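Local atomic coordinates of glucoamylase (PDB entry 1LF6), a protein that hydrolyses terminal alpha-1,4-linked glucose units one after another from the non-reducing ends of glucan chains, releasing beta-D-glucose. Residues A[567-572]-A[625-630]; A[596-601]-A[638-643]. All coordinates share one frame; numbering follows the deposited sequence.

Contact 1. Residues A[567-572]-A[625-630]; sequences TPKGPS and EKFANE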
loop_
_atom_site.group_PDB
_atom_site.type_symbol
_atom_site.label_atom_id
_atom_site.label_comp_id
_atom_site.label_asym_id
_atom_site.label_seq_id
_atom_site.Cartn_x
_atom_site.Cartn_y
_atom_site.Cartn_z
ATOM N N THR A 567 15.800 -15.394 -8.788
ATOM C CA THR A 567 14.624 -15.593 -9.629
ATOM C C THR A 567 14.963 -15.188 -11.061
ATOM O O THR A 567 15.997 -14.568 -11.312
ATOM C CB THR A 567 13.449 -14.704 -9.189
ATOM O OG1 THR A 567 13.736 -13.350 -9.555
ATOM C CG2 THR A 567 13.240 -14.781 -7.687
ATOM N N PRO A 568 14.097 -15.537 -12.023
ATOM C CA PRO A 568 14.409 -15.139 -13.396
ATOM C C PRO A 568 14.297 -13.623 -13.607
ATOM O O PRO A 568 14.496 -13.134 -14.713
ATOM C CB PRO A 568 13.411 -15.948 -14.234
ATOM C CG PRO A 568 12.295 -16.215 -13.305
ATOM C CD PRO A 568 12.979 -16.493 -11.992
ATOM N N LYS A 569 13.988 -12.890 -12.536
ATOM C CA LYS A 569 13.870 -11.432 -12.586
ATOM C C LYS A 569 15.048 -10.817 -11.829
ATOM O O LYS A 569 15.263 -9.602 -11.859
ATOM C CB LYS A 569 12.580 -10.958 -11.907
ATOM C CG LYS A 569 11.287 -11.474 -12.507
ATOM C CD LYS A 569 10.855 -10.656 -13.703
ATOM C CE LYS A 569 9.416 -10.993 -14.085
ATOM N NZ LYS A 569 8.856 -10.022 -15.058
ATOM N N GLY A 570 15.800 -11.668 -11.139
ATOM C CA GLY A 570 16.925 -11.198 -10.356
ATOM C C GLY A 570 16.910 -11.810 -8.963
ATOM O O GLY A 570 16.052 -12.632 -8.647
ATOM N N PRO A 571 17.843 -11.413 -8.093
ATOM C CA PRO A 571 17.868 -11.982 -6.751
ATOM C C PRO A 571 16.963 -11.299 -5.739
ATOM O O PRO A 571 16.695 -10.096 -5.826
ATOM C CB PRO A 571 19.327 -11.842 -6.367
ATOM C CG PRO A 571 19.642 -10.474 -6.923
ATOM C CD PRO A 571 19.004 -10.526 -8.308
ATOM N N SER A 572 16.480 -12.091 -4.787
ATOM C CA SER A 572 15.668 -11.577 -3.690
ATOM C C SER A 572 15.886 -12.508 -2.500
ATOM O O SER A 572 16.478 -13.577 -2.644
ATOM C CB SER A 572 14.186 -11.506 -4.055
ATOM O OG SER A 572 13.510 -10.640 -3.146
ATOM N N GLU A 625 13.167 -3.157 -10.573
ATOM C CA GLU A 625 12.387 -2.672 -11.711
ATOM C C GLU A 625 11.621 -3.807 -12.377
ATOM O O GLU A 625 10.458 -3.648 -12.739
ATOM C CB GLU A 625 13.303 -1.974 -12.728
ATOM C CG GLU A 625 13.835 -0.647 -12.209
ATOM C CD GLU A 625 14.913 -0.035 -13.083
ATOM O OE1 GLU A 625 15.431 1.036 -12.701
ATOM O OE2 GLU A 625 15.242 -0.617 -14.140
ATOM N N LYS A 626 12.267 -4.959 -12.513
ATOM C CA LYS A 626 11.635 -6.113 -13.132
ATOM C C LYS A 626 10.595 -6.738 -12.200
ATOM O O LYS A 626 9.643 -7.364 -12.661
ATOM C CB LYS A 626 12.697 -7.147 -13.522
ATOM C CG LYS A 626 13.776 -6.594 -14.460
ATOM C CD LYS A 626 14.860 -7.619 -14.741
ATOM C CE LYS A 626 16.075 -6.988 -15.417
ATOM N NZ LYS A 626 15.701 -6.283 -16.668
ATOM N N PHE A 627 10.771 -6.561 -10.892
ATOM C CA PHE A 627 9.821 -7.112 -9.930
ATOM C C PHE A 627 8.507 -6.341 -9.976
ATOM O O PHE A 627 7.449 -6.875 -9.640
ATOM C CB PHE A 627 10.404 -7.064 -8.512
ATOM C CG PHE A 627 11.368 -8.180 -8.211
ATOM C CD1 PHE A 627 12.512 -7.944 -7.453
ATOM C CD2 PHE A 627 11.134 -9.473 -8.687
ATOM C CE1 PHE A 627 13.413 -8.979 -7.174
ATOM C CE2 PHE A 627 12.029 -10.512 -8.413
ATOM C CZ PHE A 627 13.172 -10.265 -7.656
ATOM N N ALA A 628 8.573 -5.080 -10.395
ATOM C CA ALA A 628 7.382 -4.254 -10.484
ATOM C C ALA A 628 6.504 -4.817 -11.596
ATOM O O ALA A 628 7.011 -5.422 -12.547
ATOM C CB ALA A 628 7.765 -2.796 -10.790
ATOM N N ASN A 629 5.188 -4.640 -11.473
ATOM C CA ASN A 629 4.286 -5.139 -12.503
ATOM C C ASN A 629 4.152 -4.141 -13.656
ATOM O O ASN A 629 4.882 -3.147 -13.734
ATOM C CB ASN A 629 2.897 -5.464 -11.931
ATOM C CG ASN A 629 2.179 -4.248 -11.362
ATOM O OD1 ASN A 629 2.444 -3.111 -11.743
ATOM N ND2 ASN A 629 1.245 -4.495 -10.450
ATOM N N GLU A 630 3.209 -4.425 -14.548
ATOM C CA GLU A 630 2.956 -3.599 -15.713
ATOM C C GLU A 630 2.593 -2.166 -15.339
ATOM O O GLU A 630 2.914 -1.234 -16.069
ATOM C CB GLU A 630 1.847 -4.229 -16.550
ATOM C CG GLU A 630 1.544 -3.510 -17.840
ATOM C CD GLU A 630 0.652 -4.335 -18.732
ATOM O OE1 GLU A 630 1.176 -4.980 -19.668
ATOM O OE2 GLU A 630 -0.570 -4.350 -18.485
#
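The carbonyl oxygen of G570 is gripped twice from T567, by its backbone N at 2.8 Å and by its hydroxyl, and it touches the F627 ring. T567 OG1 bonds G570 O at 2.6 Å, on a lone pair in the carbonyl plane. A chi1 of 73° sets OG1 between the backbone N and carbonyl carbon of T567, 3.5 Å from F627 CE2. F627 reaches across from the last turn of helix 618-627, the far end of its ring set against the turn and the strand after it: P571 O, which also accepts a hydrogen bond from T603 of helix 600-612, meets CE1 at the edge, in the ring plane, 3.7 Å away, while K569 CB approaches CE2 obliquely at 3.6 Å, with S572 CB near CZ. A flat ring suits this place, its weakly positive rim lying against oxygens. Nearer the surface the aliphatic parts of K569 and K626 pass each other, K626 CD 3.5 Å from K569 O. G570 takes a phi of 133°, a backbone shape open mainly to glycine. The motif is a two-residue beta hairpin, strands 564-567 and 570-573 joined by a type I turn, with the C-terminus of helix 618-627 packed on it.

Contact 2. Residues A[596-601]-A[638-643]; sequences GRLWPL and VWEDTG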
loop_
_atom_site.group_PDB
_atom_site.type_symbol
_atom_site.label_atom_id
_atom_site.label_comp_id
_atom_site.label_asym_id
_atom_site.label_seq_id
_atom_site.Cartn_x
_atom_site.Cartn_y
_atom_site.Cartn_z
ATOM N N GLY A 596 6.105 -17.895 3.669
ATOM C CA GLY A 596 6.595 -16.571 3.323
ATOM C C GLY A 596 7.367 -16.603 2.016
ATOM O O GLY A 596 8.138 -17.525 1.770
ATOM N N ARG A 597 7.172 -15.598 1.173
ATOM C CA ARG A 597 7.864 -15.582 -0.105
ATOM C C ARG A 597 8.961 -14.520 -0.160
ATOM O O ARG A 597 9.378 -13.999 0.875
ATOM C CB ARG A 597 6.839 -15.406 -1.231
ATOM C CG ARG A 597 5.707 -16.444 -1.175
ATOM C CD ARG A 597 6.191 -17.883 -1.461
ATOM N NE ARG A 597 5.148 -18.887 -1.232
ATOM C CZ ARG A 597 5.218 -20.158 -1.628
ATOM N NH1 ARG A 597 6.281 -20.599 -2.283
ATOM N NH2 ARG A 597 4.226 -20.997 -1.359
ATOM N N LEU A 598 9.435 -14.220 -1.363
ATOM C CA LEU A 598 10.508 -13.247 -1.567
ATOM C C LEU A 598 10.036 -11.800 -1.513
ATOM O O LEU A 598 8.995 -11.459 -2.061
ATOM C CB LEU A 598 11.192 -13.516 -2.909
ATOM C CG LEU A 598 12.303 -14.574 -2.990
ATOM C CD1 LEU A 598 12.163 -15.620 -1.906
ATOM C CD2 LEU A 598 12.271 -15.209 -4.376
ATOM N N TRP A 599 10.824 -10.950 -0.862
ATOM C CA TRP A 599 10.477 -9.544 -0.729
ATOM C C TRP A 599 11.359 -8.624 -1.558
ATOM O O TRP A 599 12.544 -8.456 -1.268
ATOM C CB TRP A 599 10.563 -9.112 0.740
ATOM C CG TRP A 599 9.480 -9.679 1.620
ATOM C CD1 TRP A 599 9.097 -10.987 1.719
ATOM C CD2 TRP A 599 8.673 -8.954 2.553
ATOM N NE1 TRP A 599 8.104 -11.122 2.657
ATOM C CE2 TRP A 599 7.823 -9.889 3.185
ATOM C CE3 TRP A 599 8.585 -7.604 2.916
ATOM C CZ2 TRP A 599 6.892 -9.517 4.164
ATOM C CZ3 TRP A 599 7.661 -7.232 3.892
ATOM C CH2 TRP A 599 6.825 -8.191 4.504
ATOM N N PRO A 600 10.800 -8.018 -2.616
ATOM C CA PRO A 600 11.666 -7.127 -3.392
ATOM C C PRO A 600 12.249 -6.046 -2.473
ATOM O O PRO A 600 13.302 -5.476 -2.753
ATOM C CB PRO A 600 10.731 -6.570 -4.478
ATOM C CG PRO A 600 9.338 -6.994 -4.055
ATOM C CD PRO A 600 9.537 -8.282 -3.321
ATOM N N LEU A 601 11.558 -5.777 -1.368
ATOM C CA LEU A 601 12.035 -4.795 -0.392
ATOM C C LEU A 601 13.443 -5.189 0.051
ATOM O O LEU A 601 14.325 -4.346 0.154
ATOM C CB LEU A 601 11.113 -4.765 0.835
ATOM C CG LEU A 601 11.622 -4.052 2.098
ATOM C CD1 LEU A 601 11.866 -2.575 1.816
ATOM C CD2 LEU A 601 10.602 -4.217 3.218
ATOM N N VAL A 638 6.989 -11.657 -3.963
ATOM C CA VAL A 638 6.977 -12.254 -5.299
ATOM C C VAL A 638 7.337 -13.741 -5.191
ATOM O O VAL A 638 8.007 -14.159 -4.242
ATOM C CB VAL A 638 8.000 -11.577 -6.262
ATOM C CG1 VAL A 638 7.647 -10.103 -6.450
ATOM C CG2 VAL A 638 9.413 -11.739 -5.724
ATOM N N TRP A 639 6.892 -14.533 -6.167
ATOM C CA TRP A 639 7.160 -15.974 -6.189
ATOM C C TRP A 639 8.613 -16.290 -6.522
ATOM O O TRP A 639 9.263 -15.554 -7.270
ATOM C CB TRP A 639 6.260 -16.667 -7.217
ATOM C CG TRP A 639 4.804 -16.606 -6.901
ATOM C CD1 TRP A 639 3.886 -15.737 -7.414
ATOM C CD2 TRP A 639 4.086 -17.482 -6.029
ATOM N NE1 TRP A 639 2.636 -16.022 -6.919
ATOM C CE2 TRP A 639 2.731 -17.090 -6.067
ATOM C CE3 TRP A 639 4.456 -18.562 -5.217
ATOM C CZ2 TRP A 639 1.743 -17.741 -5.325
ATOM C CZ3 TRP A 639 3.467 -19.209 -4.477
ATOM C CH2 TRP A 639 2.127 -18.792 -4.539
ATOM N N GLU A 640 9.120 -17.396 -5.982
ATOM C CA GLU A 640 10.503 -17.799 -6.228
ATOM C C GLU A 640 10.752 -18.289 -7.650
ATOM O O GLU A 640 11.814 -18.038 -8.214
ATOM C CB GLU A 640 10.936 -18.932 -5.290
ATOM C CG GLU A 640 10.796 -18.682 -3.811
ATOM C CD GLU A 640 9.457 -19.126 -3.275
ATOM O OE1 GLU A 640 9.409 -19.533 -2.094
ATOM O OE2 GLU A 640 8.456 -19.063 -4.022
ATOM N N ASP A 641 9.779 -18.988 -8.227
ATOM C CA ASP A 641 9.957 -19.543 -9.566
ATOM C C ASP A 641 9.842 -18.560 -10.728
ATOM O O ASP A 641 10.574 -18.668 -11.707
ATOM C CB ASP A 641 8.982 -20.720 -9.775
ATOM C CG ASP A 641 7.528 -20.292 -9.751
ATOM O OD1 ASP A 641 7.223 -19.237 -9.162
ATOM O OD2 ASP A 641 6.688 -21.024 -10.312
ATOM N N THR A 642 8.938 -17.594 -10.626
ATOM C CA THR A 642 8.748 -16.638 -11.717
ATOM C C THR A 642 9.115 -15.200 -11.377
ATOM O O THR A 642 9.260 -14.367 -12.266
ATOM C CB THR A 642 7.293 -16.618 -12.177
ATOM O OG1 THR A 642 6.484 -16.107 -11.110
ATOM C CG2 THR A 642 6.825 -18.022 -12.555
ATOM N N GLY A 643 9.241 -14.902 -10.090
ATOM C CA GLY A 643 9.564 -13.547 -9.693
ATOM C C GLY A 643 8.351 -12.655 -9.864
ATOM O O GLY A 643 8.455 -11.436 -9.738
#
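R597 and E640 form a salt bridge in which R597 NH1 faces both carboxylate oxygens, reaching E640 OE2 on its syn lone pair at 3.2 Å and OE1 by a weak bond. The guanidinium and carboxylate planes stand 88° apart, so this is no flat, two-nitrogen pairing. A bend at chi2 (91°) of E640 turns its carboxylate back to R597 NH1. Further bonds fix both groups: R597 NH2 to the carbonyl of E583, and E640 OE1 to the hydroxyl of Y574. One face of the guanidinium is covered by W639, whose CZ3 sits 3.5 Å from R597 CZ with the planes inclined by 55°. Arginine suits the place, giving its edge to a carboxylate and its face to an indole. Beside it, L598 and V638 pair as a single antiparallel hydrogen-bonded bridge, V638 N to L598 O at 2.8 Å and L598 N to V638 O at 3.2 Å. L598 CB meets V638 CG2 at 3.8 Å, and L598 CD2 lies against the backbone of E640, 3.6 Å from its CA. The bridge ties the lead-in to helix 600-612 to the loop between helices 618-627 and 653-668; L598 also packs on strand 564-567, and P600 and V638 both touch F627.

Contact 2 is buried, whereas contact 1 is only partly so, running from the buried T567, S572 and F627 out to lysines near the surface. Their centres lie 8 Å apart and they touch directly: T567 CG2 packs on L598 CD2. Helix 600-612 is an element they share, since it begins in contact 2 and its T603 is hydrogen-bonded to P571 O and S572 OG of contact 1. No hydrogen bond crosses contact 1, which relies on ring and methylene packing; contact 2 combines a salt bridge with paired backbone bonds. The side chain of R597 is about 7 Å from that of W325, probably a substrate-binding residue, while contact 1 is away from the known sites.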